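PDB 6TPL: intimin from Escherichia coli, which is an outer-membrane adhesin whose extracellular passenger, a chain of bacterial Ig-like domains, probably carries its binding tip away from the cell surface toward the host. Local coordinates for residues T167-S179 with A186-T198. Numbering follows the deposited sequence.
Sequences TLTSTTPGKSLVS and AVDVKAPEVEFFT
With CG anti to its carbonyl carbon (chi1 -69°), Phe196 brings its ring beneath Ser170 CB, while Ser170 holds OG anti to its backbone N (chi1 -179°), within reach of Thr172 O. In this Ig-like beta sandwich, 167-179 passes from strand 163-169 of one sheet into strand 174-176 of the other, where it pairs antiparallel with strand 194-197. Ser170 CB sits 3.7 Å from the centroid of the Phe196 ring as a CH-pi contact, and Leu168 CD2 meets ring atom CE1 at the edge. Ser170 OG donates, in the carbonyl plane, to a lone pair of Thr172 O, bracing the turn between the sheets. Gly174 and Phe196 exchange two backbone hydrogen bonds, as do Ser176 and Val194. On the opposite face of the sheet, Lys175 NZ forms a salt bridge with Glu195 OE2, 3.0 Å, from above the carboxylate plane. Bent at chi2 (-64°), Lys190 brings NZ into a hydrogen bond with Ser179 OG, 2.8 Å, and a salt bridge with Asp188 OD2, 2.7 Å, also met from above its plane. Replacing Lys190 with alanine is likely to strand the Asp188 carboxylate without its countercharge and Ser179 OG without this donor. Where the register slips by one residue, a water bridges Ser176 O, Val178 N and Pro192 O, and pairing resumes with Ala191 N to Val178 O, 2.9 Å.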
loop_
_atom_site.group_PDB
_atom_site.type_symbol
_atom_site.label_atom_id
_atom_site.label_comp_id
_atom_site.label_asym_id
_atom_site.label_seq_id
_atom_site.Cartn_x
_atom_site.Cartn_y
_atom_site.Cartn_z
ATOM N N THR A 167 -6.849 16.470 1.654
ATOM C CA THR A 167 -8.116 15.883 1.246
ATOM C C THR A 167 -8.311 16.082 -0.250
ATOM O O THR A 167 -7.739 16.992 -0.859
ATOM C CB THR A 167 -9.303 16.490 2.003
ATOM O OG1 THR A 167 -9.328 17.911 1.840
ATOM C CG2 THR A 167 -9.230 16.145 3.479
ATOM N N LEU A 168 -9.137 15.218 -0.834
ATOM C CA LEU A 168 -9.415 15.217 -2.264
ATOM C C LEU A 168 -10.918 15.147 -2.476
ATOM O O LEU A 168 -11.586 14.261 -1.928
ATOM C CB LEU A 168 -8.733 14.036 -2.959
ATOM C CG LEU A 168 -8.952 13.885 -4.472
ATOM C CD1 LEU A 168 -8.114 14.919 -5.210
ATOM C CD2 LEU A 168 -8.623 12.471 -4.922
ATOM N N THR A 169 -11.446 16.083 -3.259
ATOM C CA THR A 169 -12.828 16.039 -3.716
ATOM C C THR A 169 -12.852 16.028 -5.239
ATOM O O THR A 169 -11.844 16.283 -5.901
ATOM C CB THR A 169 -13.639 17.233 -3.194
ATOM O OG1 THR A 169 -13.035 18.455 -3.643
ATOM C CG2 THR A 169 -13.705 17.212 -1.680
ATOM N N SER A 170 -14.020 15.741 -5.804
ATOM C CA SER A 170 -14.172 15.784 -7.251
ATOM C C SER A 170 -15.624 16.072 -7.605
ATOM O O SER A 170 -16.547 15.500 -7.016
ATOM C CB SER A 170 -13.723 14.479 -7.915
ATOM O OG SER A 170 -13.852 14.546 -9.333
ATOM N N THR A 171 -15.813 16.964 -8.574
ATOM C CA THR A 171 -17.128 17.240 -9.130
ATOM C C THR A 171 -17.467 16.345 -10.317
ATOM O O THR A 171 -18.577 16.442 -10.846
ATOM C CB THR A 171 -17.237 18.707 -9.564
ATOM O OG1 THR A 171 -16.260 18.996 -10.570
ATOM C CG2 THR A 171 -17.022 19.635 -8.379
ATOM N N THR A 172 -16.550 15.484 -10.752
ATOM C CA THR A 172 -16.823 14.554 -11.838
ATOM C C THR A 172 -16.399 13.151 -11.437
ATOM O O THR A 172 -15.462 12.978 -10.647
ATOM C CB THR A 172 -16.094 14.955 -13.134
ATOM O OG1 THR A 172 -14.676 14.794 -12.966
ATOM C CG2 THR A 172 -16.391 16.400 -13.494
ATOM N N PRO A 173 -17.067 12.128 -11.963
ATOM C CA PRO A 173 -16.749 10.751 -11.578
ATOM C C PRO A 173 -15.505 10.230 -12.281
ATOM O O PRO A 173 -15.100 10.715 -13.338
ATOM C CB PRO A 173 -17.988 9.966 -12.026
ATOM C CG PRO A 173 -18.470 10.730 -13.241
ATOM C CD PRO A 173 -18.159 12.191 -12.954
ATOM N N GLY A 174 -14.912 9.214 -11.677
ATOM C CA GLY A 174 -13.788 8.529 -12.287
ATOM C C GLY A 174 -12.789 8.069 -11.252
ATOM O O GLY A 174 -12.886 8.384 -10.066
ATOM N N LYS A 175 -11.814 7.293 -11.731
ATOM C CA LYS A 175 -10.724 6.833 -10.890
ATOM C C LYS A 175 -9.709 7.950 -10.708
ATOM O O LYS A 175 -9.442 8.721 -11.632
ATOM C CB LYS A 175 -10.044 5.611 -11.500
ATOM C CG LYS A 175 -10.963 4.402 -11.615
ATOM C CD LYS A 175 -10.201 3.144 -11.997
ATOM C CE LYS A 175 -11.125 1.933 -12.071
ATOM N NZ LYS A 175 -11.721 1.587 -10.750
ATOM N N SER A 176 -9.167 8.058 -9.497
ATOM C CA SER A 176 -8.176 9.078 -9.187
ATOM C C SER A 176 -6.964 8.441 -8.526
ATOM O O SER A 176 -7.097 7.614 -7.615
ATOM C CB SER A 176 -8.741 10.179 -8.271
ATOM O OG SER A 176 -7.743 11.134 -7.964
ATOM N N LEU A 177 -5.783 8.838 -8.991
ATOM C CA LEU A 177 -4.518 8.376 -8.432
ATOM C C LEU A 177 -3.787 9.574 -7.844
ATOM O O LEU A 177 -3.386 10.484 -8.577
ATOM C CB LEU A 177 -3.666 7.684 -9.493
ATOM C CG LEU A 177 -2.293 7.196 -9.018
ATOM C CD1 LEU A 177 -2.435 6.303 -7.795
ATOM C CD2 LEU A 177 -1.577 6.468 -10.145
ATOM N N VAL A 178 -3.618 9.568 -6.529
ATOM C CA VAL A 178 -2.838 10.582 -5.834
ATOM C C VAL A 178 -1.409 10.081 -5.688
ATOM O O VAL A 178 -1.173 8.908 -5.392
ATOM C CB VAL A 178 -3.459 10.908 -4.463
ATOM C CG1 VAL A 178 -2.476 11.684 -3.606
ATOM C CG2 VAL A 178 -4.747 11.706 -4.631
ATOM N N SER A 179 -0.452 10.967 -5.923
ATOM C CA SER A 179 0.964 10.681 -5.754
ATOM C C SER A 179 1.558 11.661 -4.752
ATOM O O SER A 179 1.018 12.747 -4.523
ATOM C CB SER A 179 1.725 10.773 -7.086
ATOM O OG SER A 179 1.287 9.776 -7.994
ATOM N N ALA A 186 14.222 9.602 -4.811
ATOM C CA ALA A 186 13.810 9.311 -6.184
ATOM C C ALA A 186 12.762 8.194 -6.210
ATOM O O ALA A 186 12.937 7.138 -6.816
ATOM C CB ALA A 186 15.029 8.954 -7.026
ATOM N N VAL A 187 11.638 8.462 -5.548
ATOM C CA VAL A 187 10.525 7.520 -5.493
ATOM C C VAL A 187 9.228 8.283 -5.727
ATOM O O VAL A 187 8.897 9.202 -4.969
ATOM C CB VAL A 187 10.471 6.766 -4.153
ATOM C CG1 VAL A 187 9.260 5.846 -4.104
ATOM C CG2 VAL A 187 11.763 5.984 -3.929
ATOM N N ASP A 188 8.493 7.892 -6.770
ATOM C CA ASP A 188 7.181 8.449 -7.112
ATOM C C ASP A 188 6.131 7.671 -6.324
ATOM O O ASP A 188 5.581 6.676 -6.794
ATOM C CB ASP A 188 6.970 8.356 -8.621
ATOM C CG ASP A 188 5.681 8.992 -9.091
ATOM O OD1 ASP A 188 5.033 9.711 -8.306
ATOM O OD2 ASP A 188 5.310 8.765 -10.264
ATOM N N VAL A 189 5.858 8.122 -5.097
ATOM C CA VAL A 189 5.017 7.339 -4.198
ATOM C C VAL A 189 3.564 7.439 -4.637
ATOM O O VAL A 189 3.009 8.539 -4.765
ATOM C CB VAL A 189 5.186 7.800 -2.743
ATOM C CG1 VAL A 189 4.173 7.083 -1.853
ATOM C CG2 VAL A 189 6.601 7.536 -2.258
ATOM N N LYS A 190 2.936 6.286 -4.858
ATOM C CA LYS A 190 1.557 6.217 -5.323
ATOM C C LYS A 190 0.643 5.796 -4.180
ATOM O O LYS A 190 0.942 4.834 -3.459
ATOM C CB LYS A 190 1.418 5.225 -6.481
ATOM C CG LYS A 190 2.330 5.495 -7.660
ATOM C CD LYS A 190 1.997 6.823 -8.303
ATOM C CE LYS A 190 2.920 7.125 -9.469
ATOM N NZ LYS A 190 2.592 8.431 -10.107
ATOM N N ALA A 191 -0.466 6.509 -4.021
ATOM C CA ALA A 191 -1.505 6.106 -3.090
ATOM C C ALA A 191 -2.360 5.008 -3.711
ATOM O O ALA A 191 -2.308 4.779 -4.924
ATOM C CB ALA A 191 -2.376 7.306 -2.728
ATOM N N PRO A 192 -3.159 4.306 -2.906
ATOM C CA PRO A 192 -4.182 3.431 -3.489
ATOM C C PRO A 192 -5.062 4.220 -4.450
ATOM O O PRO A 192 -5.404 5.377 -4.193
ATOM C CB PRO A 192 -4.976 2.939 -2.274
ATOM C CG PRO A 192 -4.064 3.138 -1.090
ATOM C CD PRO A 192 -3.205 4.331 -1.429
ATOM N N GLU A 193 -5.405 3.601 -5.573
ATOM C CA GLU A 193 -6.378 4.201 -6.474
ATOM C C GLU A 193 -7.732 4.289 -5.778
ATOM O O GLU A 193 -8.112 3.403 -5.010
ATOM C CB GLU A 193 -6.483 3.378 -7.759
ATOM C CG GLU A 193 -7.223 4.070 -8.880
ATOM C CD GLU A 193 -7.084 3.333 -10.196
ATOM O OE1 GLU A 193 -7.353 2.116 -10.225
ATOM O OE2 GLU A 193 -6.695 3.972 -11.195
ATOM N N VAL A 194 -8.446 5.387 -6.018
ATOM C CA VAL A 194 -9.797 5.578 -5.506
ATOM C C VAL A 194 -10.708 5.891 -6.684
ATOM O O VAL A 194 -10.254 6.091 -7.811
ATOM C CB VAL A 194 -9.869 6.697 -4.448
ATOM C CG1 VAL A 194 -8.914 6.397 -3.296
ATOM C CG2 VAL A 194 -9.564 8.053 -5.081
ATOM N N GLU A 195 -12.015 5.937 -6.412
ATOM C CA GLU A 195 -12.979 6.225 -7.467
ATOM C C GLU A 195 -14.123 7.087 -6.949
ATOM O O GLU A 195 -14.690 6.819 -5.884
ATOM C CB GLU A 195 -13.527 4.928 -8.078
ATOM C CG GLU A 195 -14.440 5.167 -9.276
ATOM C CD GLU A 195 -14.620 3.944 -10.159
ATOM O OE1 GLU A 195 -15.176 4.095 -11.267
ATOM O OE2 GLU A 195 -14.209 2.839 -9.753
ATOM N N PHE A 196 -14.456 8.120 -7.721
ATOM C CA PHE A 196 -15.593 8.988 -7.445
ATOM C C PHE A 196 -16.767 8.586 -8.326
ATOM O O PHE A 196 -16.588 8.255 -9.503
ATOM C CB PHE A 196 -15.225 10.452 -7.686
ATOM C CG PHE A 196 -14.238 10.998 -6.698
ATOM C CD1 PHE A 196 -12.879 10.771 -6.851
ATOM C CD2 PHE A 196 -14.671 11.746 -5.621
ATOM C CE1 PHE A 196 -11.979 11.277 -5.940
ATOM C CE2 PHE A 196 -13.780 12.253 -4.709
ATOM C CZ PHE A 196 -12.432 12.021 -4.865
ATOM N N PHE A 197 -17.971 8.617 -7.751
ATOM C CA PHE A 197 -19.191 8.255 -8.456
ATOM C C PHE A 197 -20.214 9.367 -8.301
ATOM O O PHE A 197 -20.361 9.937 -7.216
ATOM C CB PHE A 197 -19.794 6.940 -7.911
ATOM C CG PHE A 197 -18.900 5.741 -8.052
ATOM C CD1 PHE A 197 -18.947 4.954 -9.192
ATOM C CD2 PHE A 197 -18.031 5.389 -7.033
ATOM C CE1 PHE A 197 -18.132 3.844 -9.318
ATOM C CE2 PHE A 197 -17.214 4.282 -7.153
ATOM C CZ PHE A 197 -17.268 3.505 -8.295
ATOM N N THR A 198 -20.937 9.658 -9.378
ATOM C CA THR A 198 -22.009 10.657 -9.326
ATOM C C THR A 198 -23.167 10.135 -8.478
ATOM O O THR A 198 -23.450 8.938 -8.448
ATOM C CB THR A 198 -22.537 11.018 -10.725
ATOM O OG1 THR A 198 -21.489 11.605 -11.505
ATOM C CG2 THR A 198 -23.701 11.992 -10.620
HETATM O O HOH W 1 -20.791 14.060 -10.566
HETATM O O HOH W 2 -5.697 7.844 -5.145
#